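Local coordinates for protein putative polysaccharide binding proteins (DUF1812) (Bacteroides thetaiotaomicron VPI-5482, PDB 3GF8) that is of unproven function but probably serves in fimbrial assembly as an outer-membrane lipoprotein of the FimB/Mfa2 family, at residues D103-L108 with S186-D191; M80-A85 with Y89-L94; L245-A250 with H289-E294. One frame throughout, in Å; residues are numbered along the deposited sequence. Where two conformers were deposited one is given.

Contact 1: D103-L108 with S186-D191; sequences DLKLKL and SLLDDD
Lys105 and Lys107, on one face of the central strand of a three-stranded antiparallel sheet, meet Leu188 and Asp190 of the irregular segment 186-191. The two segments meet through side chains alone, with no hydrogen bond between them. The aliphatic part of Lys105 runs straight beyond CG and crosses Leu188 at about a right angle. Leu188 CD1 rests against that chain, 3.5 Å from Lys105 CD. The second pair is looser: Lys107 CE approaches Asp190 OD1 to 3.9 Å, and a bend at chi3 (-96°) directs the ammonium group so that Lys107 NZ ends 4.3 Å from Asp190 OD1, opposite charges too far apart for a salt bridge. The carboxylate is engaged otherwise: Asp191 N donates to Asp190 OD1 over 2.8 Å from above the carboxylate plane, while Asp190 OD2 forms a salt bridge with Arg110. With an alanine here, Arg110 would probably lose its carboxylate partner and Lys107 the negative charge beside it. Strand 105-108 is flanked by strands 89-91 and 180-182, and His180 of the latter touches all four side chains of the contact.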
loop_
_atom_site.group_PDB
_atom_site.type_symbol
_atom_site.label_atom_id
_atom_site.label_comp_id
_atom_site.label_asym_id
_atom_site.label_seq_id
_atom_site.Cartn_x
_atom_site.Cartn_y
_atom_site.Cartn_z
ATOM N N ASP A 103 -19.416 -8.641 -0.432
ATOM C CA ASP A 103 -19.008 -9.538 0.661
ATOM C C ASP A 103 -17.497 -9.716 0.806
ATOM O O ASP A 103 -17.028 -10.241 1.835
ATOM C CB ASP A 103 -19.592 -10.943 0.478
ATOM C CG ASP A 103 -21.104 -10.981 0.649
ATOM O OD1 ASP A 103 -21.629 -10.219 1.473
ATOM O OD2 ASP A 103 -21.773 -11.770 -0.052
ATOM N N LEU A 104 -16.757 -9.384 -0.250
ATOM C CA LEU A 104 -15.311 -9.626 -0.310
ATOM C C LEU A 104 -14.569 -8.476 0.374
ATOM O O LEU A 104 -14.670 -7.314 -0.050
ATOM C CB LEU A 104 -14.824 -9.748 -1.765
ATOM C CG LEU A 104 -13.373 -10.206 -1.937
ATOM C CD1 LEU A 104 -13.252 -11.553 -1.335
ATOM C CD2 LEU A 104 -12.922 -10.249 -3.390
ATOM N N LYS A 105 -13.847 -8.799 1.444
ATOM C CA LYS A 105 -13.153 -7.777 2.206
ATOM C C LYS A 105 -11.827 -8.353 2.638
ATOM O O LYS A 105 -11.732 -9.532 2.884
ATOM C CB LYS A 105 -13.970 -7.408 3.423
ATOM C CG LYS A 105 -15.409 -7.030 3.100
ATOM C CD LYS A 105 -16.159 -6.640 4.337
ATOM C CE LYS A 105 -17.496 -6.079 3.955
ATOM N NZ LYS A 105 -18.384 -6.141 5.093
ATOM N N LEU A 106 -10.819 -7.500 2.747
ATOM C CA LEU A 106 -9.489 -7.901 3.148
ATOM C C LEU A 106 -9.204 -7.088 4.399
ATOM O O LEU A 106 -9.432 -5.873 4.439
ATOM C CB LEU A 106 -8.506 -7.629 2.031
ATOM C CG LEU A 106 -7.016 -7.999 2.228
ATOM C CD1 LEU A 106 -6.341 -8.339 0.921
ATOM C CD2 LEU A 106 -6.285 -6.883 2.883
ATOM N N LYS A 107 -8.762 -7.766 5.448
ATOM C CA LYS A 107 -8.458 -7.070 6.688
ATOM C C LYS A 107 -7.044 -7.406 7.138
ATOM O O LYS A 107 -6.666 -8.570 7.194
ATOM C CB LYS A 107 -9.495 -7.401 7.758
ATOM C CG LYS A 107 -9.227 -6.681 9.046
ATOM C CD LYS A 107 -10.177 -7.069 10.148
ATOM C CE LYS A 107 -11.333 -6.077 10.249
ATOM N NZ LYS A 107 -12.322 -6.467 11.286
ATOM N N LEU A 108 -6.233 -6.380 7.400
ATOM C CA LEU A 108 -4.909 -6.595 7.999
ATOM C C LEU A 108 -5.123 -7.176 9.395
ATOM O O LEU A 108 -5.926 -6.648 10.166
ATOM C CB LEU A 108 -4.135 -5.272 8.102
ATOM C CG LEU A 108 -2.764 -5.232 8.768
ATOM C CD1 LEU A 108 -1.751 -6.101 8.036
ATOM C CD2 LEU A 108 -2.249 -3.743 8.884
ATOM N N SER A 186 -11.546 0.348 -1.524
ATOM C CA SER A 186 -11.805 1.476 -0.642
ATOM C C SER A 186 -11.646 1.078 0.813
ATOM O O SER A 186 -11.804 -0.091 1.199
ATOM C CB SER A 186 -13.205 2.055 -0.885
ATOM O OG SER A 186 -14.217 1.117 -0.507
ATOM N N LEU A 187 -11.325 2.064 1.628
ATOM C CA LEU A 187 -11.164 1.839 3.057
ATOM C C LEU A 187 -12.533 1.671 3.716
ATOM O O LEU A 187 -13.352 2.577 3.721
ATOM C CB LEU A 187 -10.386 2.971 3.708
ATOM C CG LEU A 187 -8.850 2.994 3.586
ATOM C CD1 LEU A 187 -8.420 2.926 2.184
ATOM C CD2 LEU A 187 -8.361 4.288 4.225
ATOM N N LEU A 188 -12.778 0.481 4.246
ATOM C CA LEU A 188 -13.957 0.199 5.055
ATOM C C LEU A 188 -13.749 0.741 6.462
ATOM O O LEU A 188 -12.626 1.067 6.859
ATOM C CB LEU A 188 -14.205 -1.320 5.104
ATOM C CG LEU A 188 -14.327 -1.995 3.737
ATOM C CD1 LEU A 188 -14.623 -3.513 3.836
ATOM C CD2 LEU A 188 -15.408 -1.291 2.889
ATOM N N ASP A 189 -14.835 0.823 7.220
ATOM C CA ASP A 189 -14.754 1.242 8.605
ATOM C C ASP A 189 -13.947 0.189 9.352
ATOM O O ASP A 189 -14.056 -1.007 9.072
ATOM C CB ASP A 189 -16.150 1.402 9.219
ATOM C CG ASP A 189 -16.867 2.677 8.724
ATOM O OD1 ASP A 189 -16.297 3.408 7.885
ATOM O OD2 ASP A 189 -17.995 2.960 9.167
ATOM N N ASP A 190 -13.111 0.644 10.268
ATOM C CA ASP A 190 -12.190 -0.243 10.987
ATOM C C ASP A 190 -11.680 0.518 12.186
ATOM O O ASP A 190 -11.918 1.718 12.300
ATOM C CB ASP A 190 -11.045 -0.704 10.066
ATOM C CG ASP A 190 -10.259 -1.916 10.629
ATOM O OD1 ASP A 190 -10.650 -2.490 11.665
ATOM O OD2 ASP A 190 -9.218 -2.287 10.041
ATOM N N ASP A 191 -11.043 -0.185 13.117
ATOM C CA ASP A 191 -10.312 0.490 14.185
ATOM C C ASP A 191 -9.156 1.252 13.619
ATOM O O ASP A 191 -8.664 0.916 12.550
ATOM C CB ASP A 191 -9.771 -0.530 15.179
ATOM C CG ASP A 191 -10.873 -1.182 15.971
ATOM O OD1 ASP A 191 -11.729 -0.430 16.471
ATOM O OD2 ASP A 191 -10.904 -2.420 16.084
#

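Contact 2: M80-A85 with Y89-L94; sequences MAWAGA and YDITSL
Ala85 and Tyr89 have CA atoms 6.3 Å apart where the chain leaves strand 75-83 and turns back into strand 89-91, and beyond this point the two segments part without a hydrogen bond between them. Gly84, with a positive phi of 79°, marks the change of course. The side chains that meet between them are apolar. Tyr89 and Ile91, two positions apart on their strand, both direct their side chains inward, whereas Asp90 between them points away. The CD1 methyl of Ile91 carries much of the contact, lying 3.6 Å from Ala85 CB. The same methyl comes obliquely to Trp82, 4.4 Å from Trp82 CB. It is placed there by an Ile91 side chain whose CG1 lies anti to the carbonyl carbon (chi1 -56°) and which then extends. Tyr89 offers ring atom CD2, 3.8 Å from Ala85 CA, while its hydroxyl is hydrogen-bonded to the backbone oxygen of Glu121. Through Tyr89 and Ile91, strand 89-91 of the small antiparallel sheet thus packs on the end of strand 75-83 and the turn after it, consistent with the beta-rich fold expected of a transthyretin-clan family. Leu106 of strand 105-108 touches Trp82, Tyr89 and Ile91 together, and strand 75-83 itself runs antiparallel between strands 38-44 and 124-133, where Tyr125 meets Trp82 edge-to-face.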
loop_
_atom_site.group_PDB
_atom_site.type_symbol
_atom_site.label_atom_id
_atom_site.label_comp_id
_atom_site.label_asym_id
_atom_site.label_seq_id
_atom_site.Cartn_x
_atom_site.Cartn_y
_atom_site.Cartn_z
HETATM N N MSE A 80 -11.768 -9.678 -10.599
HETATM C CA MSE A 80 -10.874 -8.802 -9.869
HETATM C C MSE A 80 -9.843 -9.700 -9.211
HETATM O O MSE A 80 -9.942 -10.909 -9.322
HETATM C CB MSE A 80 -11.631 -7.862 -8.887
HETATM C CG MSE A 80 -12.505 -8.487 -7.827
HETATM SE SE MSE A 80 -11.527 -9.130 -6.323
HETATM C CE MSE A 80 -10.680 -7.482 -5.653
ATOM N N ALA A 81 -8.826 -9.121 -8.575
ATOM C CA ALA A 81 -7.843 -9.944 -7.909
ATOM C C ALA A 81 -7.239 -9.267 -6.683
ATOM O O ALA A 81 -7.344 -8.062 -6.527
ATOM C CB ALA A 81 -6.754 -10.356 -8.870
ATOM N N TRP A 82 -6.672 -10.091 -5.791
ATOM C CA TRP A 82 -5.730 -9.637 -4.773
ATOM C C TRP A 82 -4.448 -10.407 -5.036
ATOM O O TRP A 82 -4.467 -11.613 -5.312
ATOM C CB TRP A 82 -6.220 -9.957 -3.369
ATOM C CG TRP A 82 -7.313 -9.096 -2.868
ATOM C CD1 TRP A 82 -8.616 -9.468 -2.644
ATOM C CD2 TRP A 82 -7.219 -7.710 -2.496
ATOM N NE1 TRP A 82 -9.332 -8.393 -2.164
ATOM C CE2 TRP A 82 -8.501 -7.308 -2.059
ATOM C CE3 TRP A 82 -6.171 -6.774 -2.479
ATOM C CZ2 TRP A 82 -8.768 -6.012 -1.625
ATOM C CZ3 TRP A 82 -6.429 -5.494 -2.047
ATOM C CH2 TRP A 82 -7.711 -5.119 -1.616
ATOM N N ALA A 83 -3.333 -9.691 -4.998
ATOM C CA ALA A 83 -2.050 -10.270 -5.319
ATOM C C ALA A 83 -1.124 -10.021 -4.135
ATOM O O ALA A 83 -1.189 -8.978 -3.489
ATOM C CB ALA A 83 -1.476 -9.673 -6.630
ATOM N N GLY A 84 -0.262 -11.005 -3.871
ATOM C CA GLY A 84 0.615 -10.973 -2.715
ATOM C C GLY A 84 0.028 -11.336 -1.352
ATOM O O GLY A 84 0.787 -11.392 -0.401
ATOM N N ALA A 85 -1.294 -11.586 -1.234
ATOM C CA ALA A 85 -1.914 -11.748 0.093
ATOM C C ALA A 85 -1.550 -13.110 0.673
ATOM O O ALA A 85 -1.838 -14.150 0.079
ATOM C CB ALA A 85 -3.447 -11.539 0.070
ATOM N N TYR A 89 -2.987 -11.071 6.103
ATOM C CA TYR A 89 -4.312 -10.610 5.775
ATOM C C TYR A 89 -5.318 -11.736 5.881
ATOM O O TYR A 89 -5.005 -12.858 5.522
ATOM C CB TYR A 89 -4.303 -10.083 4.348
ATOM C CG TYR A 89 -3.121 -9.220 4.035
ATOM C CD1 TYR A 89 -3.084 -7.912 4.463
ATOM C CD2 TYR A 89 -2.042 -9.695 3.307
ATOM C CE1 TYR A 89 -2.018 -7.079 4.190
ATOM C CE2 TYR A 89 -0.966 -8.856 3.010
ATOM C CZ TYR A 89 -0.964 -7.541 3.457
ATOM O OH TYR A 89 0.099 -6.655 3.219
ATOM N N ASP A 90 -6.516 -11.412 6.376
ATOM C CA ASP A 90 -7.696 -12.272 6.201
ATOM C C ASP A 90 -8.548 -11.718 5.108
ATOM O O ASP A 90 -8.961 -10.554 5.176
ATOM C CB ASP A 90 -8.548 -12.341 7.477
ATOM C CG ASP A 90 -7.823 -13.057 8.616
ATOM O OD1 ASP A 90 -7.283 -14.180 8.405
ATOM O OD2 ASP A 90 -7.769 -12.474 9.711
ATOM N N ILE A 91 -8.836 -12.556 4.123
ATOM C CA ILE A 91 -9.762 -12.210 3.058
ATOM C C ILE A 91 -11.000 -13.052 3.331
ATOM O O ILE A 91 -10.896 -14.252 3.529
ATOM C CB ILE A 91 -9.186 -12.538 1.664
ATOM C CG1 ILE A 91 -7.824 -11.824 1.453
ATOM C CG2 ILE A 91 -10.202 -12.159 0.570
ATOM C CD1 ILE A 91 -6.953 -12.364 0.226
ATOM N N THR A 92 -12.170 -12.434 3.370
ATOM C CA THR A 92 -13.408 -13.179 3.626
ATOM C C THR A 92 -13.561 -14.345 2.632
ATOM O O THR A 92 -13.150 -14.244 1.458
ATOM C CB THR A 92 -14.635 -12.251 3.564
ATOM O OG1 THR A 92 -14.580 -11.500 2.377
ATOM C CG2 THR A 92 -14.643 -11.223 4.719
ATOM N N SER A 93 -14.122 -15.452 3.104
ATOM C CA SER A 93 -14.460 -16.592 2.229
ATOM C C SER A 93 -15.871 -16.561 1.783
ATOM O O SER A 93 -16.808 -16.503 2.599
ATOM C CB SER A 93 -14.278 -17.933 2.918
ATOM O OG SER A 93 -13.028 -17.953 3.485
ATOM N N LEU A 94 -16.013 -16.684 0.478
ATOM C CA LEU A 94 -17.285 -16.477 -0.193
ATOM C C LEU A 94 -17.916 -17.825 -0.522
ATOM O O LEU A 94 -17.242 -18.851 -0.638
ATOM C CB LEU A 94 -17.057 -15.646 -1.470
ATOM C CG LEU A 94 -16.580 -14.190 -1.297
ATOM C CD1 LEU A 94 -16.748 -13.442 -2.610
ATOM C CD2 LEU A 94 -17.240 -13.397 -0.167
#

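Contact 3: L245-A250 with H289-E294; sequences LAMTNA and HRIQEE
Thr248 and Asn249 take His289 from two directions, one over the imidazole and the other at its rim. The face contact is a CH-pi interaction: Thr248 CB stands 3.9 Å from the centroid of the His289 ring, 29° off its normal, and the CG2 methyl of Thr248 reaches to 3.4 Å from His289 CD2. At the edge, near the ring plane, Asn249 OD1 lies 3.2 Å from His289 CE1, with the amide turned 77° from the imidazole. A water also joins the two segments: it donates to Asn249 OD1 at 3.1 Å and is hydrogen-bonded to His289 NE2 at 2.8 Å. The bridge thus ties the amide oxygen to the rim of the ring that Thr248 covers. Within 245-250, Leu245 O receives Thr248 N at 3.0 Å and also the Thr248 hydroxyl, in the carbonyl plane on a lone pair; the 2.5 Å from Thr248 OG1 to Leu245 O is unusually short, but the bond may help to hold the threonine whose carbons meet the imidazole. Apolar contact is slighter and less certain: selenomethionine Met247, present in two conformers, in one of them brings SE to 4.2 Å from Ile291 CD1. Overall, the turn leaving helix 241-246 packs on the closing strand of the antiparallel hairpin 279-284/287-290, whose Ile282 touches both His289 and Ile291.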
loop_
_atom_site.group_PDB
_atom_site.type_symbol
_atom_site.label_atom_id
_atom_site.label_comp_id
_atom_site.label_asym_id
_atom_site.label_seq_id
_atom_site.Cartn_x
_atom_site.Cartn_y
_atom_site.Cartn_z
ATOM N N LEU A 245 2.946 15.005 2.193
ATOM C CA LEU A 245 3.201 14.433 0.879
ATOM C C LEU A 245 2.441 15.214 -0.205
ATOM O O LEU A 245 2.960 15.400 -1.295
ATOM C CB LEU A 245 2.865 12.935 0.846
ATOM C CG LEU A 245 3.832 12.045 1.647
ATOM C CD1 LEU A 245 3.280 10.675 1.750
ATOM C CD2 LEU A 245 5.195 12.002 1.040
ATOM N N ALA A 246 1.230 15.689 0.105
ATOM C CA ALA A 246 0.449 16.465 -0.864
ATOM C C ALA A 246 1.155 17.775 -1.220
ATOM O O ALA A 246 1.126 18.162 -2.375
ATOM C CB ALA A 246 -1.024 16.724 -0.358
HETATM N N MSE A 247 1.796 18.441 -0.252
HETATM C CA MSE A 247 2.554 19.686 -0.449
HETATM C C MSE A 247 3.715 19.444 -1.446
HETATM O O MSE A 247 4.293 20.367 -1.967
HETATM C CB MSE A 247 3.153 20.229 0.902
HETATM C CG MSE A 247 2.165 20.764 2.063
HETATM SE SE MSE A 247 3.009 21.083 3.921
HETATM C CE MSE A 247 1.621 20.403 5.114
ATOM N N THR A 248 4.109 18.193 -1.671
ATOM C CA THR A 248 5.299 17.983 -2.477
ATOM C C THR A 248 4.903 18.032 -3.928
ATOM O O THR A 248 3.731 18.278 -4.263
ATOM C CB THR A 248 6.021 16.679 -2.142
ATOM O OG1 THR A 248 5.181 15.568 -2.452
ATOM C CG2 THR A 248 6.420 16.653 -0.660
ATOM N N ASN A 249 5.867 17.785 -4.800
ATOM C CA ASN A 249 5.630 17.857 -6.252
ATOM C C ASN A 249 5.444 16.511 -6.947
ATOM O O ASN A 249 5.661 16.398 -8.162
ATOM C CB ASN A 249 6.821 18.598 -6.900
ATOM C CG ASN A 249 8.211 17.923 -6.592
ATOM O OD1 ASN A 249 8.374 17.111 -5.643
ATOM N ND2 ASN A 249 9.207 18.278 -7.404
ATOM N N ALA A 250 5.074 15.477 -6.192
ATOM C CA ALA A 250 5.016 14.099 -6.746
ATOM C C ALA A 250 6.343 13.779 -7.474
ATOM O O ALA A 250 6.385 13.251 -8.599
ATOM C CB ALA A 250 3.836 13.942 -7.671
ATOM N N HIS A 289 11.909 20.111 0.253
ATOM C CA HIS A 289 10.726 20.982 0.425
ATOM C C HIS A 289 10.727 21.739 1.770
ATOM O O HIS A 289 10.765 21.117 2.846
ATOM C CB HIS A 289 9.448 20.154 0.341
ATOM C CG HIS A 289 9.350 19.335 -0.907
ATOM N ND1 HIS A 289 9.104 19.891 -2.145
ATOM C CD2 HIS A 289 9.461 18.001 -1.108
ATOM C CE1 HIS A 289 9.073 18.932 -3.053
ATOM N NE2 HIS A 289 9.291 17.776 -2.450
ATOM N N ARG A 290 10.723 23.074 1.700
ATOM C CA ARG A 290 10.525 23.947 2.864
ATOM C C ARG A 290 9.110 23.738 3.430
ATOM O O ARG A 290 8.152 23.598 2.682
ATOM C CB ARG A 290 10.672 25.413 2.462
ATOM C CG ARG A 290 10.630 26.443 3.631
ATOM C CD ARG A 290 11.972 26.433 4.371
ATOM N NE ARG A 290 12.182 27.524 5.338
ATOM C CZ ARG A 290 11.634 27.607 6.554
ATOM N NH1 ARG A 290 10.799 26.657 6.976
ATOM N NH2 ARG A 290 11.923 28.654 7.350
ATOM N N ILE A 291 8.979 23.657 4.747
ATOM C CA ILE A 291 7.655 23.527 5.323
ATOM C C ILE A 291 7.289 24.910 5.783
ATOM O O ILE A 291 8.049 25.548 6.495
ATOM C CB ILE A 291 7.584 22.527 6.457
ATOM C CG1 ILE A 291 8.028 21.148 5.961
ATOM C CG2 ILE A 291 6.142 22.480 7.004
ATOM C CD1 ILE A 291 6.954 20.415 5.123
ATOM N N GLN A 292 6.157 25.408 5.316
ATOM C CA GLN A 292 5.698 26.731 5.770
ATOM C C GLN A 292 5.113 26.573 7.166
ATOM O O GLN A 292 4.220 25.738 7.396
ATOM C CB GLN A 292 4.653 27.342 4.816
ATOM C CG GLN A 292 5.156 27.611 3.399
ATOM C CD GLN A 292 6.436 28.441 3.375
ATOM O OE1 GLN A 292 6.537 29.451 4.062
ATOM N NE2 GLN A 292 7.418 28.014 2.583
ATOM N N GLU A 293 5.631 27.360 8.093
ATOM C CA GLU A 293 5.253 27.253 9.517
ATOM C C GLU A 293 3.737 27.145 9.753
ATOM O O GLU A 293 3.274 26.315 10.547
ATOM C CB GLU A 293 5.853 28.411 10.329
ATOM C CG GLU A 293 6.279 27.970 11.693
ATOM C CD GLU A 293 6.976 29.042 12.491
ATOM O OE1 GLU A 293 7.598 29.967 11.887
ATOM O OE2 GLU A 293 6.907 28.920 13.736
ATOM N N GLU A 294 2.972 27.927 9.005
ATOM C CA GLU A 294 1.502 27.913 9.117
ATOM C C GLU A 294 0.915 26.554 8.703
ATOM O O GLU A 294 -0.194 26.217 9.082
ATOM C CB GLU A 294 0.862 29.041 8.273
ATOM C CG GLU A 294 1.369 30.476 8.577
ATOM C CD GLU A 294 2.796 30.797 8.045
ATOM O OE1 GLU A 294 3.387 29.958 7.323
ATOM O OE2 GLU A 294 3.329 31.891 8.351
HETATM O O HOH W 1 9.211 15.130 -3.464
#

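In the fold
Contacts 1 and 2 form one neighbourhood, their centres 11 Å apart, because strands 89-91 and 105-108 are adjacent in the same small sheet. Two backbone oxygens mark the seam: Lys107 N lies 2.8 Å from Asp90 O, and Asp103 O lies 2.8 Å from Thr92 OG1, both probable hydrogen bonds. Contact 2 packs the inner side of this sheet against strand 75-83, while contact 1 covers its lysine-bearing side with a loop. Contact 3 stands apart, its centre 30 Å from that of contact 1 and 35 Å from that of contact 2, with nearest atoms about 14 and 18 Å away; contacts 2 and 3 lie on opposite sides of the chain's centre.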